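PDB 5HD9: encapsidation protein from Bacillus phage phi29, which serves as the ATPase of the phage DNA packaging motor, its N-terminal ASCE-type domain probably hydrolysing ATP to drive the genome into the prohead. Local coordinates for residues Q7-Y12 and N17-A22; I93-W98 and N125-E130; D115-E120 and P162-F167; S132-L137 and V148-L153. One frame throughout, in Å; residues are numbered along the deposited sequence.

Contact 1: residues Q7-Y12 and N17-A22; sequences QKMLSY and NFVIGA
Met9 on helix 7-11 and Asn17 on strand 16-19 form the closest backbone approach between 7-12 and 17-22, their CA atoms 8.2 Å apart, so side chains and one water fill the gap. Met9 is present as selenomethionine. Its CG stands anti to the backbone N (chi1 -178°), which sends the chain at the strand; bends at chi2 and chi3 then lay SE beside the Asn17 amide, 3.8 Å from Asn17 OD1. The Met9 chain passes the Asn17 side chain at a slant. Farther along, Met9 CE brushes Val19 CG2 at 4.4 Å, the two strand residues sharing one face of the sheet. A water ties the polar ends together, donating to Met9 O at 2.8 Å and to Asn17 OD1 at 2.7 Å. At the other end of this amide, Asn17 ND2 bonds to the carbonyls of Arg14 and Cys150. Strand 16-19 runs on into Gly21 and a turn consistent with a Walker A P-loop, and Met31 of the following helix 26-42 also packs on Met9. The buried amide therefore has partners at both its oxygen and its nitrogen, which should fix its rotation, while selenium and methyl supply the apolar part of the join.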
# COMPACT_ATOMS: atom_id res chain seq x y z
N GLN A 7 13.42 3.09 3.25
CA GLN A 7 14.50 2.92 2.28
C GLN A 7 14.97 1.47 2.19
O GLN A 7 15.10 0.93 1.09
CB GLN A 7 15.69 3.82 2.63
CG GLN A 7 16.86 3.67 1.65
CD GLN A 7 18.08 4.49 2.07
OE1 GLN A 7 18.46 5.44 1.38
NE2 GLN A 7 18.69 4.11 3.18
N LYS A 8 15.24 0.84 3.33
CA LYS A 8 15.76 -0.52 3.30
C LYS A 8 14.74 -1.49 2.73
O LYS A 8 15.08 -2.34 1.91
CB LYS A 8 16.19 -0.99 4.70
CG LYS A 8 16.84 -2.36 4.68
CD LYS A 8 17.80 -2.56 5.84
CE LYS A 8 18.08 -4.04 6.09
NZ LYS A 8 18.74 -4.28 7.41
N MSE A 9 13.48 -1.35 3.15
CA MSE A 9 12.40 -2.18 2.64
C MSE A 9 12.29 -2.06 1.12
O MSE A 9 12.20 -3.06 0.41
CB MSE A 9 11.07 -1.80 3.29
CG MSE A 9 9.87 -2.64 2.85
SE MSE A 9 8.91 -1.89 1.31
CE MSE A 9 8.18 -0.29 2.16
N LEU A 10 12.32 -0.82 0.63
CA LEU A 10 12.19 -0.55 -0.80
C LEU A 10 13.38 -1.07 -1.60
O LEU A 10 13.24 -1.45 -2.76
CB LEU A 10 12.02 0.95 -1.04
CG LEU A 10 10.69 1.55 -0.58
CD1 LEU A 10 10.80 3.06 -0.47
CD2 LEU A 10 9.57 1.16 -1.53
N SER A 11 14.56 -1.06 -0.97
CA SER A 11 15.79 -1.47 -1.65
C SER A 11 15.76 -2.94 -2.07
O SER A 11 16.46 -3.34 -2.99
CB SER A 11 17.00 -1.21 -0.76
OG SER A 11 17.03 -2.08 0.35
N TYR A 12 14.95 -3.74 -1.38
CA TYR A 12 14.80 -5.16 -1.72
C TYR A 12 14.18 -5.32 -3.11
O TYR A 12 14.37 -6.34 -3.77
CB TYR A 12 13.96 -5.89 -0.69
CG TYR A 12 14.71 -6.30 0.55
CD1 TYR A 12 15.40 -7.50 0.61
CD2 TYR A 12 14.75 -5.47 1.67
CE1 TYR A 12 16.09 -7.88 1.73
CE2 TYR A 12 15.44 -5.84 2.81
CZ TYR A 12 16.11 -7.05 2.83
OH TYR A 12 16.81 -7.42 3.96
N ASN A 17 5.12 -6.66 -0.86
CA ASN A 17 5.71 -6.29 0.42
C ASN A 17 4.65 -6.21 1.51
O ASN A 17 3.58 -5.63 1.31
CB ASN A 17 6.44 -4.95 0.32
CG ASN A 17 7.49 -4.94 -0.77
OD1 ASN A 17 8.66 -5.22 -0.53
ND2 ASN A 17 7.08 -4.59 -1.99
N PHE A 18 4.96 -6.79 2.67
CA PHE A 18 4.07 -6.75 3.83
C PHE A 18 4.79 -6.15 5.04
O PHE A 18 5.72 -6.75 5.56
CB PHE A 18 3.55 -8.15 4.17
CG PHE A 18 2.98 -8.89 3.00
CD1 PHE A 18 3.77 -9.71 2.22
CD2 PHE A 18 1.63 -8.78 2.68
CE1 PHE A 18 3.25 -10.40 1.14
CE2 PHE A 18 1.10 -9.46 1.60
CZ PHE A 18 1.91 -10.28 0.83
N VAL A 19 4.35 -4.97 5.47
CA VAL A 19 4.89 -4.34 6.67
C VAL A 19 3.86 -4.48 7.79
O VAL A 19 2.76 -3.93 7.70
CB VAL A 19 5.23 -2.86 6.44
CG1 VAL A 19 6.04 -2.32 7.61
CG2 VAL A 19 6.02 -2.70 5.14
N ILE A 20 4.23 -5.21 8.84
CA ILE A 20 3.27 -5.58 9.88
C ILE A 20 3.79 -5.25 11.28
O ILE A 20 4.96 -4.95 11.47
CB ILE A 20 2.92 -7.08 9.80
CG1 ILE A 20 4.16 -7.94 10.07
CG2 ILE A 20 2.33 -7.39 8.43
CD1 ILE A 20 3.88 -9.43 10.09
N GLY A 21 2.89 -5.31 12.25
CA GLY A 21 3.19 -4.87 13.60
C GLY A 21 3.37 -3.37 13.65
O GLY A 21 3.79 -2.81 14.66
N ALA A 22 3.05 -2.72 12.53
CA ALA A 22 3.24 -1.28 12.38
C ALA A 22 2.45 -0.52 13.42
O ALA A 22 1.22 -0.50 13.39
CB ALA A 22 2.82 -0.85 10.97
O HOH W 1 10.82 -4.19 -1.74

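Contact 2: residues I93-W98 and N125-E130; sequences IPLSVW and NYIPNE
Leu95, just past the end of strand 87-94, is the first residue of 93-98 to meet 125-130, and it does so at two places. Its CB lies 4.1 Å from Ile127 CD1. A near-trans chi1 (-170°) swings the branch toward the aliphatic stem of Glu130, Leu95 CD2 coming to 3.5 Å from Glu130 CG; the two side chains run at about a right angle. Glu130 opens helix 130-141, the helix of the beta-alpha-beta crossover that links strands 109-115 and 149-153, and it closes a type II turn beginning at Ile127, with Asn129 at positive phi. Its extended chain brings the carboxylate back to that turn: Ile127 N donates to the anti lone pair of Glu130 OE2 at 2.9 Å, 159° at the hydrogen. Glu130 OE1 is engaged by Tyr163 OH and in a salt bridge by Arg51. Ser96, next along the short 3-10 segment, receives the tip of Ile127: the CD1 methyl rests 3.5 Å from Ser96 N and 3.9 Å from Ser96 CB. Beyond it the chain turns away, and Trp98 reaches helix 130-141 through a hydrogen bond from its NE1 to Asn136 OD1.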
# COMPACT_ATOMS: atom_id res chain seq x y z
N ILE A 93 -9.13 2.63 -4.38
CA ILE A 93 -9.95 1.51 -4.84
C ILE A 93 -10.37 0.61 -3.69
O ILE A 93 -9.52 0.10 -2.96
CB ILE A 93 -9.19 0.68 -5.90
CG1 ILE A 93 -9.02 1.51 -7.17
CG2 ILE A 93 -9.92 -0.64 -6.19
CD1 ILE A 93 -8.36 0.79 -8.33
N PRO A 94 -11.69 0.39 -3.53
CA PRO A 94 -12.11 -0.66 -2.60
C PRO A 94 -11.95 -2.01 -3.27
O PRO A 94 -12.53 -2.23 -4.33
CB PRO A 94 -13.59 -0.34 -2.34
CG PRO A 94 -13.90 0.94 -3.11
CD PRO A 94 -12.85 1.04 -4.17
N LEU A 95 -11.16 -2.90 -2.68
CA LEU A 95 -10.88 -4.20 -3.29
C LEU A 95 -12.16 -4.99 -3.53
O LEU A 95 -12.24 -5.80 -4.44
CB LEU A 95 -9.91 -5.00 -2.42
CG LEU A 95 -9.31 -6.28 -3.03
CD1 LEU A 95 -8.62 -6.01 -4.36
CD2 LEU A 95 -8.33 -6.90 -2.05
N SER A 96 -13.18 -4.72 -2.72
CA SER A 96 -14.46 -5.40 -2.83
C SER A 96 -15.15 -5.16 -4.18
O SER A 96 -15.94 -6.00 -4.63
CB SER A 96 -15.40 -4.97 -1.70
OG SER A 96 -15.63 -3.57 -1.73
N VAL A 97 -14.87 -4.02 -4.81
CA VAL A 97 -15.51 -3.67 -6.08
C VAL A 97 -14.49 -3.46 -7.20
O VAL A 97 -14.73 -2.67 -8.12
CB VAL A 97 -16.36 -2.39 -5.95
CG1 VAL A 97 -17.51 -2.62 -4.97
CG2 VAL A 97 -15.49 -1.19 -5.55
N TRP A 98 -13.37 -4.17 -7.13
CA TRP A 98 -12.31 -4.02 -8.13
C TRP A 98 -12.80 -4.38 -9.53
O TRP A 98 -12.38 -3.77 -10.52
CB TRP A 98 -11.10 -4.88 -7.77
CG TRP A 98 -10.15 -5.08 -8.92
CD1 TRP A 98 -9.75 -6.27 -9.46
CD2 TRP A 98 -9.51 -4.06 -9.69
NE1 TRP A 98 -8.89 -6.05 -10.51
CE2 TRP A 98 -8.73 -4.70 -10.68
CE3 TRP A 98 -9.52 -2.66 -9.65
CZ2 TRP A 98 -7.97 -3.99 -11.61
CZ3 TRP A 98 -8.76 -1.96 -10.57
CH2 TRP A 98 -8.00 -2.63 -11.54
N ASN A 125 -13.32 -11.88 8.04
CA ASN A 125 -14.25 -11.39 7.03
C ASN A 125 -13.45 -10.85 5.85
O ASN A 125 -13.53 -9.66 5.51
CB ASN A 125 -15.17 -10.32 7.62
CG ASN A 125 -16.14 -9.74 6.60
OD1 ASN A 125 -16.50 -10.39 5.62
ND2 ASN A 125 -16.55 -8.50 6.83
N TYR A 126 -12.64 -11.72 5.26
CA TYR A 126 -11.93 -11.39 4.03
C TYR A 126 -12.88 -11.59 2.86
O TYR A 126 -13.88 -12.30 2.97
CB TYR A 126 -10.69 -12.26 3.86
CG TYR A 126 -9.59 -11.99 4.86
CD1 TYR A 126 -8.65 -10.99 4.63
CD2 TYR A 126 -9.48 -12.73 6.02
CE1 TYR A 126 -7.64 -10.73 5.53
CE2 TYR A 126 -8.47 -12.49 6.93
CZ TYR A 126 -7.55 -11.49 6.68
OH TYR A 126 -6.54 -11.23 7.58
N ILE A 127 -12.56 -10.97 1.73
CA ILE A 127 -13.32 -11.18 0.51
C ILE A 127 -13.04 -12.59 -0.00
O ILE A 127 -11.92 -13.09 0.12
CB ILE A 127 -12.95 -10.11 -0.55
CG1 ILE A 127 -13.38 -8.72 -0.07
CG2 ILE A 127 -13.62 -10.41 -1.89
CD1 ILE A 127 -12.62 -7.58 -0.71
N PRO A 128 -14.07 -13.28 -0.54
CA PRO A 128 -13.79 -14.60 -1.12
C PRO A 128 -12.78 -14.53 -2.27
O PRO A 128 -12.94 -13.71 -3.17
CB PRO A 128 -15.16 -15.08 -1.62
CG PRO A 128 -16.10 -13.92 -1.45
CD PRO A 128 -15.51 -13.01 -0.43
N ASN A 129 -11.76 -15.38 -2.22
CA ASN A 129 -10.68 -15.35 -3.20
C ASN A 129 -10.10 -13.95 -3.32
O ASN A 129 -9.83 -13.46 -4.41
CB ASN A 129 -11.18 -15.83 -4.57
CG ASN A 129 -11.75 -17.23 -4.52
OD1 ASN A 129 -12.83 -17.46 -3.97
ND2 ASN A 129 -11.03 -18.18 -5.11
N GLU A 130 -9.91 -13.31 -2.17
CA GLU A 130 -9.39 -11.95 -2.11
C GLU A 130 -7.98 -11.85 -2.67
O GLU A 130 -7.64 -10.88 -3.34
CB GLU A 130 -9.41 -11.44 -0.67
CG GLU A 130 -8.90 -10.02 -0.51
CD GLU A 130 -8.89 -9.58 0.93
OE1 GLU A 130 -7.84 -9.06 1.39
OE2 GLU A 130 -9.92 -9.75 1.62

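Contact 3: residues D115-E120 and P162-F167; sequences DEFIRE and PYFLFF
Phe117 directs an edge of its ring at Tyr163 in an offset edge-to-face pair, with planes at 80° and ring centroids 5.8 Å apart. The nearest atoms are Phe117 CD2 and Tyr163 CD1, 3.9 Å apart, and Tyr163 CD1 lies close to the Phe117 plane. The two side chains point in opposing directions, staggered past one another. Phe164, one residue on in helix 162-167, meets the far end of the same ring, Phe164 CE1 standing 4.3 Å from Phe117 CZ. The Phe117 side chain takes the tight rotamer with CG between the backbone N and the carbonyl carbon (chi1 80°), and CG1 of its neighbour Ile118 sits 3.5 Å above the ring plane, offset toward the rim.

Around these rings, Phe18 of strand 16-19 packs on both Phe117 and Phe164, while the backbone of Phe117 is anchored through its N to Leu153 of strand 149-153 and through its O to Arg51. Just before Phe117, the acidic pair Asp115-Glu116 follows a hydrophobic strand, as in a Walker B motif; Asp115 OD2 bonds to Ser28 OG of the probable P-loop, and Glu116 forms a salt bridge with Arg50. The aromatic contact thus joins the chain leaving this probable nucleotide site to helix 162-167 by ring packing, while polar bonds to the Phe117 backbone and from the Tyr163 hydroxyl to Glu130 fix the positions from which those two rings meet.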
# COMPACT_ATOMS: atom_id res chain seq x y z
N ASP A 115 -3.49 -0.57 2.65
CA ASP A 115 -3.40 -0.33 4.09
C ASP A 115 -4.41 -1.18 4.85
O ASP A 115 -5.51 -1.46 4.35
CB ASP A 115 -3.62 1.15 4.39
CG ASP A 115 -3.11 1.56 5.76
OD1 ASP A 115 -2.52 0.71 6.46
OD2 ASP A 115 -3.27 2.74 6.13
N GLU A 116 -4.02 -1.60 6.05
CA GLU A 116 -4.85 -2.44 6.92
C GLU A 116 -5.31 -3.71 6.21
O GLU A 116 -6.50 -4.02 6.21
CB GLU A 116 -6.05 -1.64 7.42
CG GLU A 116 -5.66 -0.33 8.10
CD GLU A 116 -6.79 0.32 8.87
OE1 GLU A 116 -7.84 -0.34 9.07
OE2 GLU A 116 -6.63 1.48 9.29
N PHE A 117 -4.36 -4.46 5.65
CA PHE A 117 -4.69 -5.62 4.82
C PHE A 117 -5.04 -6.87 5.63
O PHE A 117 -5.52 -7.86 5.07
CB PHE A 117 -3.52 -5.94 3.89
CG PHE A 117 -2.40 -6.71 4.55
CD1 PHE A 117 -1.42 -6.05 5.28
CD2 PHE A 117 -2.32 -8.09 4.43
CE1 PHE A 117 -0.39 -6.75 5.88
CE2 PHE A 117 -1.29 -8.80 5.03
CZ PHE A 117 -0.32 -8.12 5.75
N ILE A 118 -4.80 -6.83 6.94
CA ILE A 118 -5.19 -7.92 7.82
C ILE A 118 -6.52 -7.57 8.48
O ILE A 118 -6.65 -6.51 9.09
CB ILE A 118 -4.13 -8.20 8.90
CG1 ILE A 118 -2.81 -8.64 8.26
CG2 ILE A 118 -4.62 -9.26 9.89
CD1 ILE A 118 -1.64 -8.72 9.23
N ARG A 119 -7.51 -8.45 8.34
CA ARG A 119 -8.79 -8.24 9.00
C ARG A 119 -8.53 -8.27 10.50
O ARG A 119 -8.37 -9.33 11.10
CB ARG A 119 -9.83 -9.28 8.59
CG ARG A 119 -10.49 -8.99 7.25
CD ARG A 119 -11.31 -7.69 7.28
NE ARG A 119 -12.50 -7.80 8.10
CZ ARG A 119 -13.28 -6.77 8.42
NH1 ARG A 119 -12.99 -5.55 7.99
NH2 ARG A 119 -14.36 -6.96 9.17
N GLU A 120 -8.50 -7.07 11.09
CA GLU A 120 -7.79 -6.84 12.34
C GLU A 120 -8.71 -6.64 13.53
O GLU A 120 -9.36 -5.60 13.62
CB GLU A 120 -6.89 -5.60 12.18
CG GLU A 120 -6.23 -5.09 13.48
CD GLU A 120 -5.86 -3.60 13.44
OE1 GLU A 120 -6.32 -2.89 12.52
OE2 GLU A 120 -5.10 -3.16 14.32
N PRO A 162 -4.56 -14.78 5.00
CA PRO A 162 -4.76 -15.37 3.67
C PRO A 162 -3.58 -15.16 2.72
O PRO A 162 -3.27 -16.05 1.94
CB PRO A 162 -6.00 -14.65 3.15
CG PRO A 162 -6.73 -14.22 4.38
CD PRO A 162 -5.67 -13.88 5.37
N TYR A 163 -2.93 -14.00 2.80
CA TYR A 163 -1.82 -13.70 1.90
C TYR A 163 -0.60 -14.54 2.23
O TYR A 163 0.01 -15.13 1.34
CB TYR A 163 -1.49 -12.20 1.95
CG TYR A 163 -2.60 -11.36 1.37
CD1 TYR A 163 -3.67 -10.95 2.16
CD2 TYR A 163 -2.61 -11.01 0.03
CE1 TYR A 163 -4.70 -10.20 1.63
CE2 TYR A 163 -3.63 -10.27 -0.51
CZ TYR A 163 -4.67 -9.86 0.29
OH TYR A 163 -5.70 -9.12 -0.24
N PHE A 164 -0.24 -14.62 3.51
CA PHE A 164 0.91 -15.42 3.92
C PHE A 164 0.66 -16.89 3.60
O PHE A 164 1.55 -17.60 3.12
CB PHE A 164 1.20 -15.25 5.41
CG PHE A 164 1.74 -13.88 5.78
CD1 PHE A 164 1.71 -12.83 4.88
CD2 PHE A 164 2.27 -13.67 7.04
CE1 PHE A 164 2.20 -11.59 5.24
CE2 PHE A 164 2.76 -12.43 7.40
CZ PHE A 164 2.73 -11.38 6.49
N LEU A 165 -0.56 -17.35 3.86
CA LEU A 165 -0.93 -18.73 3.57
C LEU A 165 -0.87 -19.02 2.08
O LEU A 165 -0.32 -20.03 1.65
CB LEU A 165 -2.33 -19.03 4.10
CG LEU A 165 -2.52 -18.99 5.62
CD1 LEU A 165 -3.99 -19.18 5.97
CD2 LEU A 165 -1.67 -20.04 6.31
N PHE A 166 -1.44 -18.11 1.29
CA PHE A 166 -1.56 -18.30 -0.15
C PHE A 166 -0.17 -18.41 -0.79
O PHE A 166 0.07 -19.29 -1.61
CB PHE A 166 -2.36 -17.16 -0.78
CG PHE A 166 -2.69 -17.36 -2.23
CD1 PHE A 166 -1.78 -17.06 -3.22
CD2 PHE A 166 -3.94 -17.85 -2.60
CE1 PHE A 166 -2.09 -17.25 -4.55
CE2 PHE A 166 -4.25 -18.04 -3.93
CZ PHE A 166 -3.33 -17.74 -4.91
N PHE A 167 0.73 -17.52 -0.39
CA PHE A 167 2.06 -17.45 -0.99
C PHE A 167 3.09 -18.33 -0.27
O PHE A 167 4.25 -18.39 -0.66
CB PHE A 167 2.55 -16.00 -1.00
CG PHE A 167 1.71 -15.10 -1.86
CD1 PHE A 167 1.67 -15.27 -3.23
CD2 PHE A 167 0.97 -14.07 -1.29
CE1 PHE A 167 0.90 -14.44 -4.02
CE2 PHE A 167 0.19 -13.24 -2.08
CZ PHE A 167 0.16 -13.42 -3.45

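Contact 4: residues S132-L137 and V148-L153; sequences SALLNL and VRCICL
Leu134 of helix 130-141 drives one methyl, CD2, against two cysteine sulfurs on strand 149-153: Cys150 SG is 4.2 Å away and Cys152 SG 4.3 Å. The nearest CA pair, Leu134 and Cys150, is 9.5 Å apart, an ordinary helix-on-sheet spacing that the side chains bridge. Leu134 extends toward the strand because its first torsion, at -177°, carries CG away from the backbone N; the second torsion then turns CD2 rather than CD1 to the sulfurs. The cysteines, two residues apart and so on one face of the strand, present their sulfurs through different rotamers. Cys150 holds SG anti to its backbone N (chi1 180°), whereas Cys152 holds SG anti to its carbonyl carbon (chi1 -55°). Cys150 SG and Cys152 SG stay 3.9 Å apart and are not joined as a disulfide. Tyr163 also packs on Leu134 CD2, and Phe117 on Cys152.

The contact ties the helix of the beta-alpha-beta unit 109-115, 130-141, 149-153 to its second strand; Leu137, a turn later, packs on Ile112 of the first. Ile151 and Leu153 serve the other face of strand 149-153, where Met31 of helix 26-42 packs on them. With one methyl resting against a pair of adjacent sulfurs, the join rests on dispersion and shape, in keeping with its burial near the centre of the domain.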
# COMPACT_ATOMS: atom_id res chain seq x y z
N SER A 132 -6.56 -13.58 -4.99
CA SER A 132 -6.67 -13.58 -6.45
C SER A 132 -7.12 -12.21 -6.96
O SER A 132 -6.67 -11.75 -8.01
CB SER A 132 -7.64 -14.66 -6.92
OG SER A 132 -7.15 -15.95 -6.61
N ALA A 133 -8.00 -11.55 -6.21
CA ALA A 133 -8.48 -10.23 -6.59
C ALA A 133 -7.36 -9.20 -6.59
O ALA A 133 -7.22 -8.42 -7.53
CB ALA A 133 -9.61 -9.78 -5.67
N LEU A 134 -6.55 -9.18 -5.52
CA LEU A 134 -5.42 -8.26 -5.46
C LEU A 134 -4.43 -8.59 -6.56
O LEU A 134 -3.90 -7.71 -7.23
CB LEU A 134 -4.71 -8.33 -4.10
CG LEU A 134 -3.54 -7.34 -3.95
CD1 LEU A 134 -4.06 -5.91 -3.96
CD2 LEU A 134 -2.74 -7.61 -2.69
N LEU A 135 -4.20 -9.89 -6.75
CA LEU A 135 -3.32 -10.35 -7.79
C LEU A 135 -3.80 -9.87 -9.16
O LEU A 135 -3.01 -9.38 -9.96
CB LEU A 135 -3.23 -11.88 -7.75
CG LEU A 135 -2.25 -12.47 -6.73
CD1 LEU A 135 -2.32 -13.99 -6.75
CD2 LEU A 135 -0.81 -12.01 -6.97
N ASN A 136 -5.10 -9.98 -9.42
CA ASN A 136 -5.66 -9.49 -10.68
C ASN A 136 -5.46 -7.99 -10.83
O ASN A 136 -5.11 -7.50 -11.91
CB ASN A 136 -7.15 -9.83 -10.77
CG ASN A 136 -7.78 -9.34 -12.07
OD1 ASN A 136 -8.41 -8.29 -12.11
ND2 ASN A 136 -7.60 -10.11 -13.13
N LEU A 137 -5.67 -7.25 -9.74
CA LEU A 137 -5.46 -5.81 -9.73
C LEU A 137 -4.01 -5.49 -10.11
O LEU A 137 -3.76 -4.60 -10.93
CB LEU A 137 -5.81 -5.23 -8.36
CG LEU A 137 -5.87 -3.71 -8.20
CD1 LEU A 137 -6.73 -3.36 -7.00
CD2 LEU A 137 -4.50 -3.08 -8.03
N VAL A 148 8.20 -1.89 -9.97
CA VAL A 148 6.83 -1.78 -9.48
C VAL A 148 6.77 -2.52 -8.15
O VAL A 148 7.55 -3.43 -7.91
CB VAL A 148 5.80 -2.36 -10.47
CG1 VAL A 148 5.87 -1.65 -11.80
CG2 VAL A 148 6.00 -3.86 -10.65
N ARG A 149 5.85 -2.12 -7.29
CA ARG A 149 5.71 -2.80 -6.01
C ARG A 149 4.35 -2.56 -5.38
O ARG A 149 3.78 -1.47 -5.46
CB ARG A 149 6.81 -2.36 -5.05
CG ARG A 149 6.64 -0.96 -4.49
CD ARG A 149 7.98 -0.33 -4.19
NE ARG A 149 8.59 0.23 -5.40
CZ ARG A 149 9.80 -0.09 -5.88
NH1 ARG A 149 10.58 -0.97 -5.27
NH2 ARG A 149 10.22 0.50 -6.99
N CYS A 150 3.84 -3.62 -4.76
CA CYS A 150 2.66 -3.55 -3.93
C CYS A 150 3.13 -3.63 -2.49
O CYS A 150 3.91 -4.52 -2.14
CB CYS A 150 1.68 -4.67 -4.26
SG CYS A 150 0.18 -4.65 -3.26
N ILE A 151 2.68 -2.68 -1.67
CA ILE A 151 3.07 -2.63 -0.27
C ILE A 151 1.83 -2.70 0.61
O ILE A 151 0.98 -1.81 0.58
CB ILE A 151 3.88 -1.36 0.04
CG1 ILE A 151 5.14 -1.31 -0.84
CG2 ILE A 151 4.30 -1.33 1.50
CD1 ILE A 151 5.61 0.08 -1.16
N CYS A 152 1.73 -3.77 1.38
CA CYS A 152 0.60 -3.99 2.27
C CYS A 152 0.99 -3.67 3.70
O CYS A 152 2.02 -4.14 4.19
CB CYS A 152 0.11 -5.44 2.15
SG CYS A 152 -0.29 -5.92 0.45
N LEU A 153 0.16 -2.87 4.37
CA LEU A 153 0.44 -2.42 5.73
C LEU A 153 -0.61 -2.90 6.73
O LEU A 153 -1.79 -3.00 6.40
CB LEU A 153 0.50 -0.89 5.78
CG LEU A 153 1.28 -0.15 4.69
CD1 LEU A 153 0.98 1.34 4.79
CD2 LEU A 153 2.77 -0.41 4.81

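Contacts 1, 3 and 4 are buried, while contact 2 is only partly so and lies across the chain's centre from contact 1. Contacts 1 and 4 share neighbouring parallel strands, 16-19 and 149-153, yet pack helices on opposite faces of the sheet, one mixing selenomethionine packing with an amide and a water, the other with methyl and sulfur alone. Contact 3 touches both through aromatic rings, Phe18 reaching it from contact 1 and Leu134 from contact 4. Contacts 2 and 4 hold the start and middle of helix 130-141. Salt bridges lie beside contacts 2 and 3, and Glu130 connects the partly exposed contact to the aromatic one.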